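Local coordinates for E2A dna-binding protein (Human adenovirus 5, PDB 2WB0) that binds single-stranded DNA and, by forming multimers, unwinds the template without ATP during the elongation phase of adenoviral strand-displacement replication, at residues T243-S248 against L272-C277; T60-K65 against F296-P301. All coordinates share one frame; numbering follows the deposited sequence.

Interaction 1. Residues T243-S248 against L272-C277. With ZN (zinc ion), chain C.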
loop_
_atom_site.group_PDB
_atom_site.type_symbol
_atom_site.label_atom_id
_atom_site.label_comp_id
_atom_site.label_asym_id
_atom_site.label_seq_id
_atom_site.Cartn_x
_atom_site.Cartn_y
_atom_site.Cartn_z
ATOM N N THR A 243 7.733 3.157 2.825
ATOM C CA THR A 243 9.181 3.301 2.962
ATOM C C THR A 243 9.800 3.312 1.556
ATOM O O THR A 243 9.499 2.429 0.742
ATOM C CB THR A 243 9.786 2.079 3.770
ATOM O OG1 THR A 243 9.089 2.000 5.008
ATOM C CG2 THR A 243 11.373 2.290 4.085
ATOM N N PRO A 244 10.662 4.290 1.254
ATOM C CA PRO A 244 11.327 4.218 -0.051
ATOM C C PRO A 244 12.524 3.206 -0.036
ATOM O O PRO A 244 13.310 3.236 0.939
ATOM C CB PRO A 244 11.825 5.643 -0.290
ATOM C CG PRO A 244 11.908 6.287 1.143
ATOM C CD PRO A 244 10.890 5.572 1.992
ATOM N N PHE A 245 12.626 2.339 -1.047
ATOM C CA PHE A 245 13.775 1.408 -1.177
ATOM C C PHE A 245 14.554 1.758 -2.451
ATOM O O PHE A 245 13.959 1.889 -3.515
ATOM C CB PHE A 245 13.303 -0.036 -1.361
ATOM C CG PHE A 245 12.803 -0.723 -0.107
ATOM C CD1 PHE A 245 12.060 -0.069 0.857
ATOM C CD2 PHE A 245 13.002 -2.127 0.038
ATOM C CE1 PHE A 245 11.658 -0.708 2.056
ATOM C CE2 PHE A 245 12.546 -2.821 1.187
ATOM C CZ PHE A 245 11.840 -2.095 2.197
ATOM N N ALA A 246 15.882 1.894 -2.361
ATOM C CA ALA A 246 16.691 2.176 -3.540
ATOM C C ALA A 246 16.671 1.000 -4.496
ATOM O O ALA A 246 16.642 -0.168 -4.032
ATOM C CB ALA A 246 18.192 2.467 -3.098
ATOM N N LEU A 247 16.664 1.276 -5.797
ATOM C CA LEU A 247 16.902 0.231 -6.796
ATOM C C LEU A 247 18.406 0.356 -7.060
ATOM O O LEU A 247 18.830 1.122 -7.927
ATOM C CB LEU A 247 16.131 0.421 -8.107
ATOM C CG LEU A 247 14.569 0.374 -7.947
ATOM C CD1 LEU A 247 13.926 0.934 -9.173
ATOM C CD2 LEU A 247 14.168 -1.050 -7.763
ATOM N N SER A 248 19.236 -0.376 -6.338
ATOM C CA SER A 248 20.699 -0.056 -6.382
ATOM C C SER A 248 21.542 -0.444 -7.635
ATOM O O SER A 248 22.540 0.240 -7.911
ATOM C CB SER A 248 21.414 -0.490 -5.090
ATOM O OG SER A 248 21.034 0.329 -4.005
ATOM N N LEU A 272 11.839 2.843 -5.198
ATOM C CA LEU A 272 10.428 2.494 -5.174
ATOM C C LEU A 272 9.817 2.807 -3.805
ATOM O O LEU A 272 10.449 2.611 -2.780
ATOM C CB LEU A 272 10.268 0.982 -5.388
ATOM C CG LEU A 272 10.116 0.501 -6.834
ATOM C CD1 LEU A 272 10.447 1.441 -8.005
ATOM C CD2 LEU A 272 10.105 -0.973 -7.099
ATOM N N ILE A 273 8.553 3.228 -3.819
ATOM C CA ILE A 273 7.771 3.298 -2.573
ATOM C C ILE A 273 7.399 1.830 -2.285
ATOM O O ILE A 273 6.882 1.123 -3.157
ATOM C CB ILE A 273 6.438 4.082 -2.821
ATOM C CG1 ILE A 273 6.744 5.564 -3.065
ATOM C CG2 ILE A 273 5.366 3.755 -1.658
ATOM C CD1 ILE A 273 5.514 6.451 -3.467
ATOM N N VAL A 274 7.611 1.390 -1.054
ATOM C CA VAL A 274 7.240 0.071 -0.691
ATOM C C VAL A 274 6.317 0.099 0.548
ATOM O O VAL A 274 6.661 0.729 1.548
ATOM C CB VAL A 274 8.495 -0.767 -0.339
ATOM C CG1 VAL A 274 8.091 -2.147 0.126
ATOM C CG2 VAL A 274 9.475 -0.861 -1.543
ATOM N N PHE A 275 5.177 -0.607 0.486
ATOM C CA PHE A 275 4.211 -0.680 1.531
ATOM C C PHE A 275 4.430 -1.979 2.319
ATOM O O PHE A 275 4.498 -3.043 1.694
ATOM C CB PHE A 275 2.766 -0.694 0.952
ATOM C CG PHE A 275 2.443 0.536 0.113
ATOM C CD1 PHE A 275 2.364 1.818 0.706
ATOM C CD2 PHE A 275 2.234 0.393 -1.249
ATOM C CE1 PHE A 275 2.089 2.941 -0.084
ATOM C CE2 PHE A 275 1.964 1.518 -2.053
ATOM C CZ PHE A 275 1.867 2.781 -1.447
ATOM N N GLN A 276 4.460 -1.881 3.660
ATOM C CA GLN A 276 4.620 -3.050 4.520
ATOM C C GLN A 276 3.543 -3.021 5.549
ATOM O O GLN A 276 2.606 -2.191 5.463
ATOM C CB GLN A 276 6.044 -3.107 5.188
ATOM C CG GLN A 276 7.100 -3.371 4.125
ATOM C CD GLN A 276 8.518 -3.098 4.553
ATOM O OE1 GLN A 276 9.261 -4.035 4.944
ATOM N NE2 GLN A 276 8.917 -1.850 4.514
ATOM N N CYS A 277 3.701 -3.886 6.553
ATOM C CA CYS A 277 2.747 -3.951 7.700
ATOM C C CYS A 277 2.533 -2.546 8.307
ATOM O O CYS A 277 3.425 -1.713 8.213
ATOM C CB CYS A 277 3.349 -4.811 8.809
ATOM S SG CYS A 277 2.254 -5.020 10.228
HETATM ZN ZN ZN C . 0.324 -5.976 9.489
HETATM O O HOH W 1 7.326 0.173 4.464
#

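Interaction 2. Residues T60-K65 against F296-P301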
loop_
_atom_site.group_PDB
_atom_site.type_symbol
_atom_site.label_atom_id
_atom_site.label_comp_id
_atom_site.label_asym_id
_atom_site.label_seq_id
_atom_site.Cartn_x
_atom_site.Cartn_y
_atom_site.Cartn_z
ATOM N N THR A 60 8.939 -6.574 -7.646
ATOM C CA THR A 60 10.130 -5.850 -7.158
ATOM C C THR A 60 9.778 -5.343 -5.781
ATOM O O THR A 60 8.837 -4.515 -5.659
ATOM C CB THR A 60 10.452 -4.632 -8.022
ATOM O OG1 THR A 60 10.540 -5.045 -9.383
ATOM C CG2 THR A 60 11.859 -3.999 -7.618
ATOM N N PHE A 61 10.460 -5.885 -4.761
ATOM C CA PHE A 61 10.115 -5.595 -3.346
ATOM C C PHE A 61 8.632 -5.870 -3.055
ATOM O O PHE A 61 7.964 -5.080 -2.283
ATOM C CB PHE A 61 10.337 -4.139 -2.954
ATOM C CG PHE A 61 11.695 -3.592 -3.317
ATOM C CD1 PHE A 61 12.884 -4.317 -3.053
ATOM C CD2 PHE A 61 11.778 -2.378 -3.955
ATOM C CE1 PHE A 61 14.170 -3.765 -3.489
ATOM C CE2 PHE A 61 12.985 -1.843 -4.324
ATOM C CZ PHE A 61 14.181 -2.515 -4.065
ATOM N N THR A 62 8.103 -6.934 -3.619
ATOM C CA THR A 62 6.721 -7.297 -3.359
ATOM C C THR A 62 6.763 -8.790 -3.106
ATOM O O THR A 62 7.463 -9.493 -3.827
ATOM C CB THR A 62 5.907 -7.041 -4.623
ATOM O OG1 THR A 62 5.895 -5.662 -4.870
ATOM C CG2 THR A 62 4.478 -7.584 -4.481
ATOM N N SER A 63 6.045 -9.274 -2.098
ATOM C CA SER A 63 5.997 -10.735 -1.916
ATOM C C SER A 63 4.929 -11.324 -2.793
ATOM O O SER A 63 3.910 -10.647 -3.098
ATOM C CB SER A 63 5.745 -11.117 -0.485
ATOM O OG SER A 63 4.397 -11.061 -0.203
ATOM N N ASN A 64 5.157 -12.543 -3.260
ATOM C CA ASN A 64 4.163 -13.210 -4.156
ATOM C C ASN A 64 2.780 -13.270 -3.534
ATOM O O ASN A 64 1.776 -13.017 -4.187
ATOM C CB ASN A 64 4.575 -14.670 -4.501
ATOM C CG ASN A 64 5.893 -14.756 -5.345
ATOM O OD1 ASN A 64 6.208 -13.863 -6.105
ATOM N ND2 ASN A 64 6.656 -15.883 -5.184
ATOM N N LYS A 65 2.741 -13.572 -2.249
ATOM C CA LYS A 65 1.499 -13.692 -1.504
ATOM C C LYS A 65 0.777 -12.372 -1.476
ATOM O O LYS A 65 -0.452 -12.326 -1.703
ATOM C CB LYS A 65 1.800 -14.132 -0.059
ATOM C CG LYS A 65 0.560 -14.144 0.833
ATOM C CD LYS A 65 1.024 -14.423 2.292
ATOM C CE LYS A 65 0.115 -13.803 3.343
ATOM N NZ LYS A 65 0.677 -14.007 4.751
ATOM N N PHE A 296 2.901 -8.472 5.128
ATOM C CA PHE A 296 2.430 -7.724 3.965
ATOM C C PHE A 296 3.583 -6.928 3.314
ATOM O O PHE A 296 4.318 -6.193 4.012
ATOM C CB PHE A 296 1.311 -6.799 4.462
ATOM C CG PHE A 296 0.607 -5.980 3.366
ATOM C CD1 PHE A 296 -0.602 -6.421 2.811
ATOM C CD2 PHE A 296 1.107 -4.733 2.989
ATOM C CE1 PHE A 296 -1.260 -5.638 1.792
ATOM C CE2 PHE A 296 0.435 -3.884 1.981
ATOM C CZ PHE A 296 -0.719 -4.335 1.377
ATOM N N LYS A 297 3.758 -6.989 1.991
ATOM C CA LYS A 297 4.869 -6.213 1.358
ATOM C C LYS A 297 4.601 -6.088 -0.139
ATOM O O LYS A 297 4.526 -7.096 -0.876
ATOM C CB LYS A 297 6.265 -6.801 1.578
ATOM C CG LYS A 297 7.468 -5.936 1.078
ATOM C CD LYS A 297 8.764 -6.790 0.977
ATOM C CE LYS A 297 10.062 -5.953 1.132
ATOM N NZ LYS A 297 11.308 -6.430 0.304
ATOM N N ILE A 298 4.397 -4.855 -0.569
ATOM C CA ILE A 298 4.125 -4.614 -1.996
ATOM C C ILE A 298 4.582 -3.234 -2.378
ATOM O O ILE A 298 4.309 -2.268 -1.649
ATOM C CB ILE A 298 2.639 -4.841 -2.364
ATOM C CG1 ILE A 298 2.409 -4.615 -3.878
ATOM C CG2 ILE A 298 1.686 -3.958 -1.419
ATOM C CD1 ILE A 298 1.123 -5.438 -4.370
ATOM N N SER A 299 5.238 -3.111 -3.538
ATOM C CA SER A 299 5.825 -1.845 -3.947
ATOM C C SER A 299 4.728 -1.148 -4.720
ATOM O O SER A 299 3.804 -1.810 -5.246
ATOM C CB SER A 299 7.100 -2.022 -4.837
ATOM O OG SER A 299 6.732 -2.744 -6.062
ATOM N N ALA A 300 4.775 0.179 -4.773
ATOM C CA ALA A 300 3.712 0.922 -5.484
ATOM C C ALA A 300 3.483 0.555 -6.979
ATOM O O ALA A 300 2.353 0.444 -7.418
ATOM C CB ALA A 300 3.907 2.481 -5.313
ATOM N N PRO A 301 4.526 0.373 -7.744
ATOM C CA PRO A 301 4.218 -0.085 -9.118
ATOM C C PRO A 301 3.595 -1.448 -9.205
ATOM O O PRO A 301 2.741 -1.624 -10.095
ATOM C CB PRO A 301 5.572 -0.107 -9.823
ATOM C CG PRO A 301 6.507 0.771 -8.883
ATOM C CD PRO A 301 5.983 0.503 -7.507
#

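Interaction 1. Residues T243-S248 against L272-C277
Strand 243-246 runs antiparallel to strand 272-276, strongly twisted, with 129° between their directions and 4.5 Å between their axes at closest approach. T243 and V274 form one hydrogen-bonded pair, T243 N giving to V274 O (2.9 Å) and V274 N to T243 O; F245 and L272 form the next, with F245 N reaching L272 O at 2.8 Å and L272 N returning to F245 O. Between them P244, which has no N-H to give, faces I273 in the non-hydrogen-bonded pair and sets its CA 3.3 Å from L272 O in a CA-H...O contact. P244 and I273 share the face turned to helix 189-206, where both touch A195. The strands are the edge and centre of a three-stranded antiparallel sheet completed by 297-299. Following Q276 in the chain, C277 SG binds zinc at 2.3 Å; C223, C225 and C294 complete this four-cysteine site. On the sheet face opposite P244, the F245 ring lies across V274. Methyl CG2 of V274 stands over one ring face, 3.9 Å from the centroid, in a CH-pi contact; a chi1 of 177° sets CG1 anti to the backbone N and CG2, the branch that meets the ring, beside that N. The amide of Q276 approaches the far end of the same ring, its plane 79° from the ring plane and NE2 3.7 Å from F245 CZ. A water ties this end together: it accepts from Q276 NE2, donates to V274 O and hydrogen-bonds to T243 OG1, which also binds K241 NZ. At the other end, beyond the last bridge, L247 reaches back to L272, methyl against methyl, with CD1 to CD1 at 3.7 Å.

Interaction 2. Residues T60-K65 against F296-P301
T62 lays its methyl CG2 alongside I298, 3.7 Å from I298 CG1, the two side chains pointing the same way. Its other branch, OG1, is anti to the carbonyl carbon (chi1 -66°) and accepts the backbone N-H of S299 in a fairly straight bond (3.0 Å, 162° at the hydrogen). The same OG1 is hydrogen-bonded to the carboxylate atom OD2 of D302, which also takes the N-H of T60. The hydroxyl of S299 donates from OG to T60 O at 2.8 Å, nearly in line with the carbonyl bond. Next to T62, S63 N gives its hydrogen to K297 O at 2.9 Å, and T62 CA adds a CA-H...O contact to that same oxygen. K297 stretches over the backbone of F61, CG resting 3.5 Å from F61 O. With CG anti to the backbone N (chi1 -173°) and the chain extended until it bends at its end, the lysine brings NZ to 3.9 Å from F61 CA. K65 makes salt bridges to E224 and D295, outside the contact, while the F61 ring meets that of F245. The loop thus borders strand 297-299 of the zinc-binding region, and both segments lead into helices: S63 is the N-cap residue of helix 64-83, and S299 that of helix 300-315.

From the N terminus, the chain first passes 60-65, the loop leading into helix 64-83 in the all-alpha region, and meets its partner 296-301 only 231 residues later. Interaction 1 is nested inside this long loop: strand 242-246 leads through helix 261-268 to strand 271-276, closing a much shorter excursion. The chain then returns as strand 297-299, which lies beside 271-276 and joins the two contacts in one sheet. F275 N to I298 O and A300 N to I273 O, each 2.8 Å, are probable hydrogen bonds between them. The 60-65 loop also packs on strand 242-246, so interaction 2 fastens the helical region to the sheet whose first two strands interaction 1 pairs.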